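Local structure of putative uncharacterized protein (Dictyostelium purpureum, 4R12) at residues S110-K115 against Q377-P382; E279-D284 against H544-L549; I430-S435 against I448-N453. The protein probably serves as an essential subunit of gamma-secretase, the complex that cleaves membrane proteins such as Notch within the membrane, with a putative role in substrate recruitment. All blocks are in the same frame, centred on the assembly; numbering follows the deposited sequence.

Contact 1: S110-K115 against Q377-P382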
ATOM      1  N   SER A 110       6.098 -11.438   5.882  1.00 28.32           N
ATOM      2  CA  SER A 110       5.647 -12.630   6.608  1.00 31.61           C
ATOM      3  C   SER A 110       5.265 -13.795   5.678  1.00 31.78           C
ATOM      4  O   SER A 110       4.871 -13.570   4.535  1.00 29.22           O
ATOM      5  CB  SER A 110       4.449 -12.261   7.490  1.00 29.90           C
ATOM      6  OG  SER A 110       3.811 -13.412   8.006  1.00 35.66           O
ATOM      7  N   ARG A 111       5.361 -15.029   6.181  1.00 30.10           N
ATOM      8  CA  ARG A 111       4.921 -16.214   5.433  1.00 30.25           C
ATOM      9  C   ARG A 111       3.404 -16.233   5.238  1.00 30.31           C
ATOM     10  O   ARG A 111       2.893 -16.857   4.305  1.00 29.38           O
ATOM     11  CB  ARG A 111       5.347 -17.505   6.147  1.00 34.01           C
ATOM     12  CG  ARG A 111       6.855 -17.706   6.333  1.00 37.00           C
ATOM     13  CD  ARG A 111       7.473 -18.448   5.154  1.00 37.20           C
ATOM     14  NE  ARG A 111       8.883 -18.785   5.356  1.00 35.09           N
ATOM     15  CZ  ARG A 111       9.331 -19.972   5.771  1.00 40.77           C
ATOM     16  NH1 ARG A 111       8.486 -20.953   6.048  1.00 40.50           N
ATOM     17  NH2 ARG A 111      10.635 -20.176   5.922  1.00 40.56           N
ATOM     18  N   TYR A 112       2.690 -15.583   6.150  1.00 27.51           N
ATOM     19  CA  TYR A 112       1.243 -15.417   6.039  1.00 30.09           C
ATOM     20  C   TYR A 112       0.926 -14.014   6.542  1.00 29.75           C
ATOM     21  O   TYR A 112       0.682 -13.810   7.728  1.00 27.33           O
ATOM     22  CB  TYR A 112       0.503 -16.513   6.835  1.00 31.22           C
ATOM     23  CG  TYR A 112      -1.016 -16.581   6.696  1.00 32.21           C
ATOM     24  CD1 TYR A 112      -1.787 -15.430   6.532  1.00 30.42           C
ATOM     25  CD2 TYR A 112      -1.679 -17.802   6.759  1.00 36.43           C
ATOM     26  CE1 TYR A 112      -3.159 -15.490   6.428  1.00 32.98           C
ATOM     27  CE2 TYR A 112      -3.060 -17.876   6.647  1.00 32.41           C
ATOM     28  CZ  TYR A 112      -3.796 -16.716   6.490  1.00 32.79           C
ATOM     29  OH  TYR A 112      -5.170 -16.777   6.389  1.00 31.10           O
ATOM     30  N   PRO A 113       0.951 -13.025   5.629  1.00 31.20           N
ATOM     31  CA  PRO A 113       0.689 -11.628   6.007  1.00 29.04           C
ATOM     32  C   PRO A 113      -0.656 -11.457   6.713  1.00 27.96           C
ATOM     33  O   PRO A 113      -1.668 -11.994   6.245  1.00 29.20           O
ATOM     34  CB  PRO A 113       0.694 -10.885   4.653  1.00 28.55           C
ATOM     35  CG  PRO A 113       1.554 -11.740   3.764  1.00 27.87           C
ATOM     36  CD  PRO A 113       1.235 -13.171   4.192  1.00 28.56           C
ATOM     37  N   ASN A 114      -0.647 -10.752   7.837  1.00 27.08           N
ATOM     38  CA  ASN A 114      -1.855 -10.436   8.589  1.00 29.35           C
ATOM     39  C   ASN A 114      -2.611 -11.633   9.119  1.00 31.04           C
ATOM     40  O   ASN A 114      -3.800 -11.519   9.394  1.00 31.36           O
ATOM     41  CB  ASN A 114      -2.808  -9.614   7.724  1.00 31.59           C
ATOM     42  CG  ASN A 114      -2.385  -8.185   7.610  1.00 32.35           C
ATOM     43  OD1 ASN A 114      -2.104  -7.536   8.609  1.00 29.37           O
ATOM     44  ND2 ASN A 114      -2.331  -7.682   6.387  1.00 32.85           N
ATOM     45  N   LYS A 115      -1.931 -12.775   9.240  1.00 31.48           N
ATOM     46  CA  LYS A 115      -2.586 -14.033   9.618  1.00 31.15           C
ATOM     47  C   LYS A 115      -3.562 -13.882  10.781  1.00 32.67           C
ATOM     48  O   LYS A 115      -4.726 -14.289  10.687  1.00 31.51           O
ATOM     49  CB  LYS A 115      -1.544 -15.094   9.986  1.00 32.29           C
ATOM     50  CG  LYS A 115      -2.178 -16.442  10.334  1.00 36.37           C
ATOM     51  CD  LYS A 115      -1.406 -17.169  11.423  1.00 39.89           C
ATOM     52  CE  LYS A 115      -0.239 -17.959  10.870  1.00 42.57           C
ATOM     53  NZ  LYS A 115       0.542 -18.591  11.986  1.00 44.29           N
ATOM     54  N   GLN A 377      -7.630 -24.238  -2.798  1.00 33.25           N
ATOM     55  CA  GLN A 377      -7.457 -23.984  -1.383  1.00 33.46           C
ATOM     56  C   GLN A 377      -8.815 -23.819  -0.715  1.00 32.78           C
ATOM     57  O   GLN A 377      -9.766 -23.336  -1.330  1.00 33.26           O
ATOM     58  CB  GLN A 377      -6.568 -22.743  -1.175  1.00 31.94           C
ATOM     59  CG  GLN A 377      -5.142 -22.934  -1.719  1.00 31.04           C
ATOM     60  CD  GLN A 377      -4.477 -24.222  -1.192  1.00 32.91           C
ATOM     61  OE1 GLN A 377      -4.225 -25.158  -1.951  1.00 34.93           O
ATOM     62  NE2 GLN A 377      -4.189 -24.257   0.103  1.00 31.59           N
ATOM     63  N   THR A 378      -8.902 -24.243   0.543  1.00 34.89           N
ATOM     64  CA  THR A 378     -10.165 -24.192   1.271  1.00 35.02           C
ATOM     65  C   THR A 378     -10.225 -23.051   2.278  1.00 37.43           C
ATOM     66  O   THR A 378     -11.186 -22.946   3.047  1.00 38.14           O
ATOM     67  CB  THR A 378     -10.435 -25.511   1.995  1.00 38.04           C
ATOM     68  OG1 THR A 378      -9.284 -25.881   2.766  1.00 38.48           O
ATOM     69  CG2 THR A 378     -10.732 -26.599   0.981  1.00 37.59           C
ATOM     70  N   GLU A 379      -9.179 -22.225   2.283  1.00 35.11           N
ATOM     71  CA  GLU A 379      -9.153 -20.976   3.032  1.00 33.81           C
ATOM     72  C   GLU A 379      -8.927 -19.829   2.051  1.00 30.65           C
ATOM     73  O   GLU A 379      -8.130 -19.964   1.123  1.00 31.11           O
ATOM     74  CB  GLU A 379      -8.047 -20.977   4.094  1.00 35.58           C
ATOM     75  CG  GLU A 379      -8.172 -22.047   5.169  1.00 38.71           C
ATOM     76  CD  GLU A 379      -7.089 -21.915   6.235  1.00 41.14           C
ATOM     77  OE1 GLU A 379      -6.299 -20.943   6.172  1.00 34.64           O
ATOM     78  OE2 GLU A 379      -7.020 -22.780   7.133  1.00 43.79           O
ATOM     79  N   LEU A 380      -9.640 -18.721   2.229  1.00 30.70           N
ATOM     80  CA  LEU A 380      -9.327 -17.509   1.476  1.00 31.52           C
ATOM     81  C   LEU A 380      -7.906 -17.043   1.791  1.00 31.94           C
ATOM     82  O   LEU A 380      -7.418 -17.261   2.896  1.00 29.73           O
ATOM     83  CB  LEU A 380     -10.304 -16.382   1.810  1.00 33.59           C
ATOM     84  CG  LEU A 380     -11.736 -16.395   1.284  1.00 33.21           C
ATOM     85  CD1 LEU A 380     -12.322 -15.044   1.588  1.00 30.06           C
ATOM     86  CD2 LEU A 380     -11.796 -16.666  -0.224  1.00 33.28           C
ATOM     87  N   PRO A 381      -7.232 -16.419   0.813  1.00 30.95           N
ATOM     88  CA  PRO A 381      -5.929 -15.798   1.075  1.00 28.64           C
ATOM     89  C   PRO A 381      -6.128 -14.510   1.858  1.00 27.25           C
ATOM     90  O   PRO A 381      -7.263 -14.048   1.933  1.00 26.26           O
ATOM     91  CB  PRO A 381      -5.389 -15.509  -0.329  1.00 28.45           C
ATOM     92  CG  PRO A 381      -6.620 -15.276  -1.157  1.00 27.91           C
ATOM     93  CD  PRO A 381      -7.671 -16.229  -0.580  1.00 29.23           C
ATOM     94  N   PRO A 382      -5.056 -13.955   2.447  1.00 28.75           N
ATOM     95  CA  PRO A 382      -5.192 -12.669   3.137  1.00 27.95           C
ATOM     96  C   PRO A 382      -5.852 -11.638   2.234  1.00 26.10           C
ATOM     97  O   PRO A 382      -5.350 -11.377   1.140  1.00 26.24           O
ATOM     98  CB  PRO A 382      -3.744 -12.268   3.444  1.00 29.45           C
ATOM     99  CG  PRO A 382      -2.973 -13.525   3.412  1.00 28.93           C
ATOM    100  CD  PRO A 382      -3.664 -14.437   2.432  1.00 28.28           C
TER
HETATM  101  O   HOH W   1      -5.737 -18.776   4.735  1.00 32.89           O
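Y112 crosses the pyrrolidine of P382 at a slant, with CE1 3.6 Å from P382 CG. A rigid proline suits this place, since it offers a compact apolar surface and has no backbone N-H that would need a partner. Between Y112 and P113, P382 is the most covered residue of the contact; its CG lies 3.5 Å from P113 O. With its CG anti to the backbone N (chi1 -173°), Y112 sends its phenol out toward 377-382.

No direct hydrogen bond joins the segments; a water does. Y112 OH donates to it at 2.7 Å, and the water in turn donates hydrogen bonds to E379 OE1 and to L380 O, the latter at 2.9 Å. E379 OE1 is also gripped by S123 OG, so the carboxylate that orients the water is itself held.

Residues 112-115 form a type II turn closed by K115 N to Y112 O (3.2 Å). N114, third residue of the turn, takes the left-handed conformation, which asparagine tolerates well. The turn brings K115 CG over the centre of the Y112 ring, 3.7 Å above its plane. Just upstream, S110 OG accepts from Y112 N at 3.1 Å, an ST turn.

The contact joins a small-lobe loop, between strands 90-96 and 138-139, to a large-lobe loop. Y112 also touches M386 of helix 385-389, while L380 packs on strand 339-347 and on L389 of that helix.

Contact 2: E279-D284 against H544-L549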
ATOM      1  N   GLU A 279     -11.876  -2.595   8.278  1.00 28.43           N
ATOM      2  CA  GLU A 279     -12.500  -2.783   9.593  1.00 31.53           C
ATOM      3  C   GLU A 279     -13.145  -1.512  10.148  1.00 32.01           C
ATOM      4  O   GLU A 279     -14.266  -1.557  10.670  1.00 31.29           O
ATOM      5  CB  GLU A 279     -11.485  -3.318  10.606  1.00 30.30           C
ATOM      6  CG  GLU A 279     -11.101  -4.776  10.388  1.00 34.87           C
ATOM      7  CD  GLU A 279     -12.234  -5.771  10.695  1.00 38.34           C
ATOM      8  OE1 GLU A 279     -13.341  -5.355  11.108  1.00 40.93           O
ATOM      9  OE2 GLU A 279     -12.004  -6.984  10.518  1.00 38.10           O
ATOM     10  N   TYR A 280     -12.450  -0.383  10.042  1.00 28.85           N
ATOM     11  CA  TYR A 280     -12.975   0.870  10.581  1.00 29.50           C
ATOM     12  C   TYR A 280     -14.246   1.279   9.839  1.00 31.10           C
ATOM     13  O   TYR A 280     -15.224   1.677  10.456  1.00 30.96           O
ATOM     14  CB  TYR A 280     -11.915   1.970  10.492  1.00 27.95           C
ATOM     15  CG  TYR A 280     -12.160   3.220  11.319  1.00 29.63           C
ATOM     16  CD1 TYR A 280     -13.036   4.213  10.881  1.00 28.13           C
ATOM     17  CD2 TYR A 280     -11.454   3.442  12.504  1.00 30.11           C
ATOM     18  CE1 TYR A 280     -13.235   5.372  11.620  1.00 29.68           C
ATOM     19  CE2 TYR A 280     -11.645   4.597  13.246  1.00 31.51           C
ATOM     20  CZ  TYR A 280     -12.535   5.560  12.800  1.00 31.26           C
ATOM     21  OH  TYR A 280     -12.716   6.718  13.520  1.00 31.12           O
ATOM     22  N   PHE A 281     -14.228   1.161   8.513  1.00 31.04           N
ATOM     23  CA  PHE A 281     -15.390   1.527   7.708  1.00 28.65           C
ATOM     24  C   PHE A 281     -16.595   0.655   8.078  1.00 30.85           C
ATOM     25  O   PHE A 281     -17.685   1.168   8.311  1.00 29.74           O
ATOM     26  CB  PHE A 281     -15.066   1.408   6.209  1.00 28.54           C
ATOM     27  CG  PHE A 281     -16.126   1.981   5.305  1.00 30.02           C
ATOM     28  CD1 PHE A 281     -16.238   3.353   5.134  1.00 29.83           C
ATOM     29  CD2 PHE A 281     -16.994   1.153   4.612  1.00 31.50           C
ATOM     30  CE1 PHE A 281     -17.202   3.889   4.291  1.00 30.85           C
ATOM     31  CE2 PHE A 281     -17.967   1.684   3.762  1.00 29.26           C
ATOM     32  CZ  PHE A 281     -18.073   3.048   3.608  1.00 30.57           C
ATOM     33  N   ILE A 282     -16.386  -0.660   8.134  1.00 29.22           N
ATOM     34  CA  ILE A 282     -17.451  -1.598   8.529  1.00 29.91           C
ATOM     35  C   ILE A 282     -17.980  -1.286   9.931  1.00 33.22           C
ATOM     36  O   ILE A 282     -19.193  -1.267  10.160  1.00 34.51           O
ATOM     37  CB  ILE A 282     -16.961  -3.056   8.487  1.00 30.74           C
ATOM     38  CG1 ILE A 282     -16.776  -3.498   7.038  1.00 28.11           C
ATOM     39  CG2 ILE A 282     -17.947  -4.001   9.219  1.00 30.93           C
ATOM     40  CD1 ILE A 282     -15.898  -4.723   6.886  1.00 28.35           C
ATOM     41  N   ASN A 283     -17.066  -1.031  10.862  1.00 31.35           N
ATOM     42  CA  ASN A 283     -17.468  -0.661  12.214  1.00 33.00           C
ATOM     43  C   ASN A 283     -18.382   0.562  12.210  1.00 36.35           C
ATOM     44  O   ASN A 283     -19.388   0.595  12.924  1.00 36.03           O
ATOM     45  CB  ASN A 283     -16.246  -0.399  13.093  1.00 33.84           C
ATOM     46  CG  ASN A 283     -16.614  -0.247  14.555  1.00 36.31           C
ATOM     47  OD1 ASN A 283     -17.189  -1.153  15.146  1.00 36.62           O
ATOM     48  ND2 ASN A 283     -16.282   0.898  15.146  1.00 34.22           N
ATOM     49  N   ASP A 284     -18.050   1.553  11.391  1.00 33.29           N
ATOM     50  CA  ASP A 284     -18.869   2.757  11.316  1.00 34.24           C
ATOM     51  C   ASP A 284     -20.225   2.485  10.664  1.00 35.97           C
ATOM     52  O   ASP A 284     -21.251   3.007  11.105  1.00 36.49           O
ATOM     53  CB  ASP A 284     -18.127   3.870  10.565  1.00 33.18           C
ATOM     54  CG  ASP A 284     -17.187   4.658  11.478  1.00 35.39           C
ATOM     55  OD1 ASP A 284     -17.140   4.347  12.689  1.00 33.31           O
ATOM     56  OD2 ASP A 284     -16.515   5.593  10.995  1.00 31.56           O
ATOM     57  N   HIS A 544     -15.507  10.052  -1.268  1.00 26.07           N
ATOM     58  CA  HIS A 544     -15.345  10.392   0.146  1.00 27.42           C
ATOM     59  C   HIS A 544     -14.147   9.715   0.788  1.00 26.86           C
ATOM     60  O   HIS A 544     -13.867   8.541   0.529  1.00 25.31           O
ATOM     61  CB  HIS A 544     -16.624  10.019   0.917  1.00 27.66           C
ATOM     62  CG  HIS A 544     -17.870  10.559   0.284  1.00 29.76           C
ATOM     63  ND1 HIS A 544     -18.275  11.866   0.438  1.00 32.78           N
ATOM     64  CD2 HIS A 544     -18.763   9.983  -0.556  1.00 30.62           C
ATOM     65  CE1 HIS A 544     -19.382  12.069  -0.257  1.00 33.77           C
ATOM     66  NE2 HIS A 544     -19.700  10.939  -0.868  1.00 33.33           N
ATOM     67  N   LEU A 545     -13.442  10.466   1.623  1.00 27.16           N
ATOM     68  CA  LEU A 545     -12.413   9.896   2.474  1.00 26.68           C
ATOM     69  C   LEU A 545     -13.022   9.218   3.697  1.00 27.73           C
ATOM     70  O   LEU A 545     -14.060   9.656   4.195  1.00 28.72           O
ATOM     71  CB  LEU A 545     -11.444  10.986   2.938  1.00 26.59           C
ATOM     72  CG  LEU A 545     -10.677  11.744   1.853  1.00 26.52           C
ATOM     73  CD1 LEU A 545     -10.025  12.985   2.456  1.00 31.95           C
ATOM     74  CD2 LEU A 545      -9.621  10.845   1.237  1.00 25.25           C
ATOM     75  N   HIS A 546     -12.362   8.176   4.196  1.00 26.32           N
ATOM     76  CA  HIS A 546     -12.739   7.603   5.490  1.00 27.34           C
ATOM     77  C   HIS A 546     -11.509   7.157   6.289  1.00 26.08           C
ATOM     78  O   HIS A 546     -10.558   6.607   5.715  1.00 24.42           O
ATOM     79  CB  HIS A 546     -13.691   6.418   5.322  1.00 27.00           C
ATOM     80  CG  HIS A 546     -14.549   6.188   6.525  1.00 28.54           C
ATOM     81  ND1 HIS A 546     -15.836   6.672   6.620  1.00 30.00           N
ATOM     82  CD2 HIS A 546     -14.286   5.581   7.706  1.00 28.90           C
ATOM     83  CE1 HIS A 546     -16.340   6.348   7.799  1.00 31.54           C
ATOM     84  NE2 HIS A 546     -15.418   5.688   8.479  1.00 30.41           N
ATOM     85  N   ASN A 547     -11.529   7.417   7.597  1.00 27.21           N
ATOM     86  CA  ASN A 547     -10.462   6.995   8.504  1.00 26.23           C
ATOM     87  C   ASN A 547     -10.091   5.513   8.356  1.00 25.74           C
ATOM     88  O   ASN A 547     -10.969   4.652   8.297  1.00 26.66           O
ATOM     89  CB  ASN A 547     -10.863   7.214   9.968  1.00 27.93           C
ATOM     90  CG  ASN A 547     -10.865   8.675  10.389  1.00 30.16           C
ATOM     91  OD1 ASN A 547     -10.332   9.559   9.706  1.00 28.14           O
ATOM     92  ND2 ASN A 547     -11.441   8.927  11.553  1.00 28.38           N
ATOM     93  N   ALA A 548      -8.795   5.233   8.317  1.00 25.27           N
ATOM     94  CA  ALA A 548      -8.285   3.870   8.363  1.00 26.05           C
ATOM     95  C   ALA A 548      -7.324   3.804   9.542  1.00 27.30           C
ATOM     96  O   ALA A 548      -6.199   4.297   9.467  1.00 26.33           O
ATOM     97  CB  ALA A 548      -7.601   3.493   7.058  1.00 25.78           C
ATOM     98  N   LEU A 549      -7.799   3.209  10.634  1.00 26.88           N
ATOM     99  CA  LEU A 549      -7.151   3.291  11.937  1.00 28.32           C
ATOM    100  C   LEU A 549      -7.611   2.127  12.799  1.00 28.58           C
ATOM    101  O   LEU A 549      -8.793   1.786  12.815  1.00 30.48           O
ATOM    102  CB  LEU A 549      -7.480   4.624  12.632  1.00 29.90           C
ATOM    103  CG  LEU A 549      -6.980   4.859  14.072  1.00 30.14           C
ATOM    104  CD1 LEU A 549      -5.468   5.003  14.111  1.00 30.75           C
ATOM    105  CD2 LEU A 549      -7.644   6.084  14.713  1.00 31.57           C
TER
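H546 and Y280 carry the contact, each gripped by more than one neighbour. H546 NE2 donates to D284 OD2 at 2.7 Å, meeting the oxygen on its anti side from somewhat outside the carboxylate plane. F281 presents its edge to a face of the imidazole, a T-shaped pair with planes at 84° and CD1 3.6 Å from H546 CG. Y280 CG lies opposite its backbone N (chi1 -165°), which carries the ring toward the strand, where it meets the imidazole rim to rim. N547 lies alongside the phenol: its CB sits over one face, toward the rim, 3.8 Å from the ring centroid, and its ND2 donates to Y280 OH at 3.2 Å in an almost straight bond. Asparagine suits the place, supplying a CH-pi contact and an N-H in one short chain. L549 O lies at the ring edge, 3.1 Å from Y280 CD2, whereas buried L549 N has no partner in the model.

A second shell fixes these groups. D284 OD2 also makes a salt bridge with R305, which would probably favour the charged carboxylate; N547 OD1 is held by Q198. F310 meets H546 edge-to-face, and W201 and W268 adjoin F281.

Helix and strand axes run 110° apart in direction. The aromatic cluster and its hydrogen bonds pack large-lobe helix 276-287 against the antiparallel strand pair 192-203/542-548; the large-lobe family belongs to the zinc-exopeptidase clan.

Contact 3: I430-S435 against I448-N453; sequences IVYILS and ITIDKN
I450 wedges its CG2 methyl against the backbone of helix 427-441, 3.5 Å from Y432 CA. The same methyl touches Y432 CB at 3.7 Å and V431 CG1 at 3.9 Å. With chi1 at 62°, CG1 sits between the backbone N and the carbonyl carbon, leaving CG2 to face the helix. One turn on, S435 CB meets I448 CG2 at 3.8 Å. Serine fits here because it is small and can return its hydroxyl to its own helix: S435 OG donates to V431 O at 2.6 Å, from the face of the carbonyl opposite to S435 N. The Y432 ring belongs to this tight part too, its edge turned to I448 O, in plane and 3.3 Å from CE1, while Y365 meets it edge-to-face.

Two successive helices, 427-441 and 452-463, are joined by a loop, and its last residues, 448-451, fold back onto the first helix. D451, at the N-cap, accepts from F454 N, and its own N-H reaches S250 of helix 234-252.

At the hydroxyl end of the phenol, by contrast, a water bridges Y432 OH (2.9 Å) and I448 N, from which it accepts. T449 points away from helix 427-441, its polar side chain suited to an exposed place.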
ATOM      1  N   ILE A 430      -7.587  -7.164 -18.649  1.00 23.52           N
ATOM      2  CA  ILE A 430      -8.168  -7.193 -17.317  1.00 22.44           C
ATOM      3  C   ILE A 430      -9.128  -6.006 -17.108  1.00 23.51           C
ATOM      4  O   ILE A 430     -10.234  -6.186 -16.570  1.00 23.66           O
ATOM      5  CB  ILE A 430      -7.051  -7.226 -16.235  1.00 22.07           C
ATOM      6  CG1 ILE A 430      -6.297  -8.563 -16.334  1.00 23.58           C
ATOM      7  CG2 ILE A 430      -7.634  -7.043 -14.830  1.00 22.91           C
ATOM      8  CD1 ILE A 430      -5.035  -8.665 -15.450  1.00 21.76           C
ATOM      9  N   VAL A 431      -8.737  -4.805 -17.556  1.00 22.04           N
ATOM     10  CA  VAL A 431      -9.634  -3.655 -17.440  1.00 22.09           C
ATOM     11  C   VAL A 431     -10.918  -3.882 -18.252  1.00 23.31           C
ATOM     12  O   VAL A 431     -12.033  -3.636 -17.763  1.00 24.44           O
ATOM     13  CB  VAL A 431      -8.963  -2.345 -17.898  1.00 22.58           C
ATOM     14  CG1 VAL A 431      -9.960  -1.178 -17.855  1.00 21.33           C
ATOM     15  CG2 VAL A 431      -7.752  -2.041 -17.011  1.00 20.85           C
ATOM     16  N   TYR A 432     -10.768  -4.367 -19.474  1.00 22.57           N
ATOM     17  CA  TYR A 432     -11.939  -4.648 -20.302  1.00 23.30           C
ATOM     18  C   TYR A 432     -12.855  -5.684 -19.663  1.00 22.99           C
ATOM     19  O   TYR A 432     -14.080  -5.485 -19.566  1.00 24.62           O
ATOM     20  CB  TYR A 432     -11.537  -5.126 -21.700  1.00 24.78           C
ATOM     21  CG  TYR A 432     -12.766  -5.498 -22.505  1.00 26.45           C
ATOM     22  CD1 TYR A 432     -13.600  -4.506 -23.007  1.00 28.03           C
ATOM     23  CD2 TYR A 432     -13.126  -6.834 -22.710  1.00 26.78           C
ATOM     24  CE1 TYR A 432     -14.747  -4.818 -23.732  1.00 29.50           C
ATOM     25  CE2 TYR A 432     -14.280  -7.157 -23.431  1.00 29.78           C
ATOM     26  CZ  TYR A 432     -15.088  -6.140 -23.935  1.00 30.51           C
ATOM     27  OH  TYR A 432     -16.234  -6.422 -24.643  1.00 30.76           O
ATOM     28  N   ILE A 433     -12.269  -6.796 -19.228  1.00 23.54           N
ATOM     29  CA  ILE A 433     -13.068  -7.868 -18.659  1.00 23.67           C
ATOM     30  C   ILE A 433     -13.759  -7.399 -17.377  1.00 24.53           C
ATOM     31  O   ILE A 433     -14.955  -7.626 -17.208  1.00 26.19           O
ATOM     32  CB  ILE A 433     -12.201  -9.123 -18.398  1.00 24.57           C
ATOM     33  CG1 ILE A 433     -11.729  -9.697 -19.736  1.00 24.94           C
ATOM     34  CG2 ILE A 433     -12.980 -10.171 -17.611  1.00 25.24           C
ATOM     35  CD1 ILE A 433     -10.553 -10.660 -19.623  1.00 24.38           C
ATOM     36  N   LEU A 434     -13.031  -6.724 -16.485  1.00 23.67           N
ATOM     37  CA  LEU A 434     -13.647  -6.295 -15.231  1.00 23.61           C
ATOM     38  C   LEU A 434     -14.709  -5.211 -15.452  1.00 23.04           C
ATOM     39  O   LEU A 434     -15.738  -5.208 -14.778  1.00 24.95           O
ATOM     40  CB  LEU A 434     -12.588  -5.802 -14.235  1.00 22.22           C
ATOM     41  CG  LEU A 434     -11.689  -6.910 -13.657  1.00 22.90           C
ATOM     42  CD1 LEU A 434     -10.572  -6.307 -12.800  1.00 21.44           C
ATOM     43  CD2 LEU A 434     -12.490  -7.962 -12.839  1.00 24.86           C
ATOM     44  N   SER A 435     -14.461  -4.298 -16.389  1.00 22.92           N
ATOM     45  CA  SER A 435     -15.438  -3.249 -16.701  1.00 22.98           C
ATOM     46  C   SER A 435     -16.745  -3.850 -17.218  1.00 24.82           C
ATOM     47  O   SER A 435     -17.825  -3.488 -16.772  1.00 25.44           O
ATOM     48  CB  SER A 435     -14.887  -2.279 -17.744  1.00 24.58           C
ATOM     49  OG  SER A 435     -13.679  -1.683 -17.301  1.00 25.76           O
ATOM     50  N   ILE A 448     -18.325  -1.965 -23.780  1.00 34.50           N
ATOM     51  CA  ILE A 448     -17.275  -1.205 -23.114  1.00 31.79           C
ATOM     52  C   ILE A 448     -16.128  -0.865 -24.052  1.00 30.34           C
ATOM     53  O   ILE A 448     -15.595  -1.742 -24.732  1.00 31.07           O
ATOM     54  CB  ILE A 448     -16.673  -1.977 -21.926  1.00 32.52           C
ATOM     55  CG1 ILE A 448     -17.733  -2.273 -20.855  1.00 33.67           C
ATOM     56  CG2 ILE A 448     -15.464  -1.223 -21.370  1.00 30.31           C
ATOM     57  CD1 ILE A 448     -18.317  -1.065 -20.222  1.00 33.87           C
ATOM     58  N   THR A 449     -15.748   0.407 -24.092  1.00 28.77           N
ATOM     59  CA  THR A 449     -14.484   0.807 -24.704  1.00 29.70           C
ATOM     60  C   THR A 449     -13.543   1.212 -23.574  1.00 27.46           C
ATOM     61  O   THR A 449     -13.862   2.130 -22.814  1.00 27.67           O
ATOM     62  CB  THR A 449     -14.667   1.979 -25.688  1.00 29.53           C
ATOM     63  OG1 THR A 449     -15.539   1.579 -26.753  1.00 31.95           O
ATOM     64  CG2 THR A 449     -13.332   2.433 -26.274  1.00 29.30           C
ATOM     65  N   ILE A 450     -12.415   0.523 -23.412  1.00 24.57           N
ATOM     66  CA  ILE A 450     -11.512   0.933 -22.329  1.00 25.44           C
ATOM     67  C   ILE A 450     -10.796   2.229 -22.695  1.00 25.82           C
ATOM     68  O   ILE A 450     -10.560   2.517 -23.860  1.00 26.05           O
ATOM     69  CB  ILE A 450     -10.478  -0.145 -21.971  1.00 26.13           C
ATOM     70  CG1 ILE A 450      -9.556  -0.453 -23.151  1.00 26.43           C
ATOM     71  CG2 ILE A 450     -11.190  -1.418 -21.521  1.00 25.23           C
ATOM     72  CD1 ILE A 450      -8.395  -1.375 -22.773  1.00 28.03           C
ATOM     73  N   ASP A 451     -10.460   3.022 -21.688  1.00 26.12           N
ATOM     74  CA  ASP A 451      -9.810   4.294 -21.939  1.00 26.12           C
ATOM     75  C   ASP A 451      -8.300   4.067 -21.958  1.00 26.35           C
ATOM     76  O   ASP A 451      -7.635   4.139 -20.926  1.00 23.62           O
ATOM     77  CB  ASP A 451     -10.231   5.317 -20.880  1.00 26.11           C
ATOM     78  CG  ASP A 451      -9.758   6.726 -21.199  1.00 26.43           C
ATOM     79  OD1 ASP A 451      -8.719   6.873 -21.865  1.00 25.65           O
ATOM     80  OD2 ASP A 451     -10.421   7.684 -20.761  1.00 27.00           O
ATOM     81  N   LYS A 452      -7.767   3.805 -23.148  1.00 24.35           N
ATOM     82  CA  LYS A 452      -6.361   3.440 -23.288  1.00 24.85           C
ATOM     83  C   LYS A 452      -5.449   4.621 -23.006  1.00 25.67           C
ATOM     84  O   LYS A 452      -4.366   4.436 -22.487  1.00 24.18           O
ATOM     85  CB  LYS A 452      -6.084   2.879 -24.682  1.00 26.74           C
ATOM     86  CG  LYS A 452      -6.671   1.478 -24.888  1.00 27.50           C
ATOM     87  CD  LYS A 452      -6.326   0.921 -26.267  1.00 29.38           C
ATOM     88  CE  LYS A 452      -6.938  -0.476 -26.455  1.00 30.53           C
ATOM     89  NZ  LYS A 452      -6.670  -1.011 -27.808  1.00 31.02           N
ATOM     90  N   ASN A 453      -5.890   5.830 -23.348  1.00 23.85           N
ATOM     91  CA  ASN A 453      -5.072   7.015 -23.070  1.00 26.04           C
ATOM     92  C   ASN A 453      -4.828   7.128 -21.564  1.00 23.64           C
ATOM     93  O   ASN A 453      -3.705   7.351 -21.113  1.00 25.86           O
ATOM     94  CB  ASN A 453      -5.741   8.293 -23.600  1.00 27.96           C
ATOM     95  CG  ASN A 453      -4.855   9.535 -23.428  1.00 26.49           C
ATOM     96  OD1 ASN A 453      -3.952   9.782 -24.231  1.00 35.13           O
ATOM     97  ND2 ASN A 453      -5.113  10.310 -22.381  1.00 32.40           N
TER
HETATM   98  O   HOH W   2     -18.201  -4.746 -23.273  1.00 32.32           O

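Overall arrangement
Contact 1 joins the two lobes, whereas contacts 2 and 3 involve the large lobe. The centre of contact 1 lies about 23 Å from that of contact 2 and about 30 Å from that of contact 3; the centres of contacts 2 and 3 are about 29 Å apart, and none touches another. Along the chain, contacts 1 and 2 interleave, contact 3 follows contact 1, and contact 3 is nested within the loop closed by contact 2. Helix 385-389 touches Y112 of contact 1 and I282 on the helix of contact 2. Strand 370-374 leads toward 377-382 and also packs against I433 of helix 427-441. Thus long-range closures tie lobe to lobe and helix to strand, while contact 3 is a short-range connection between successive helices.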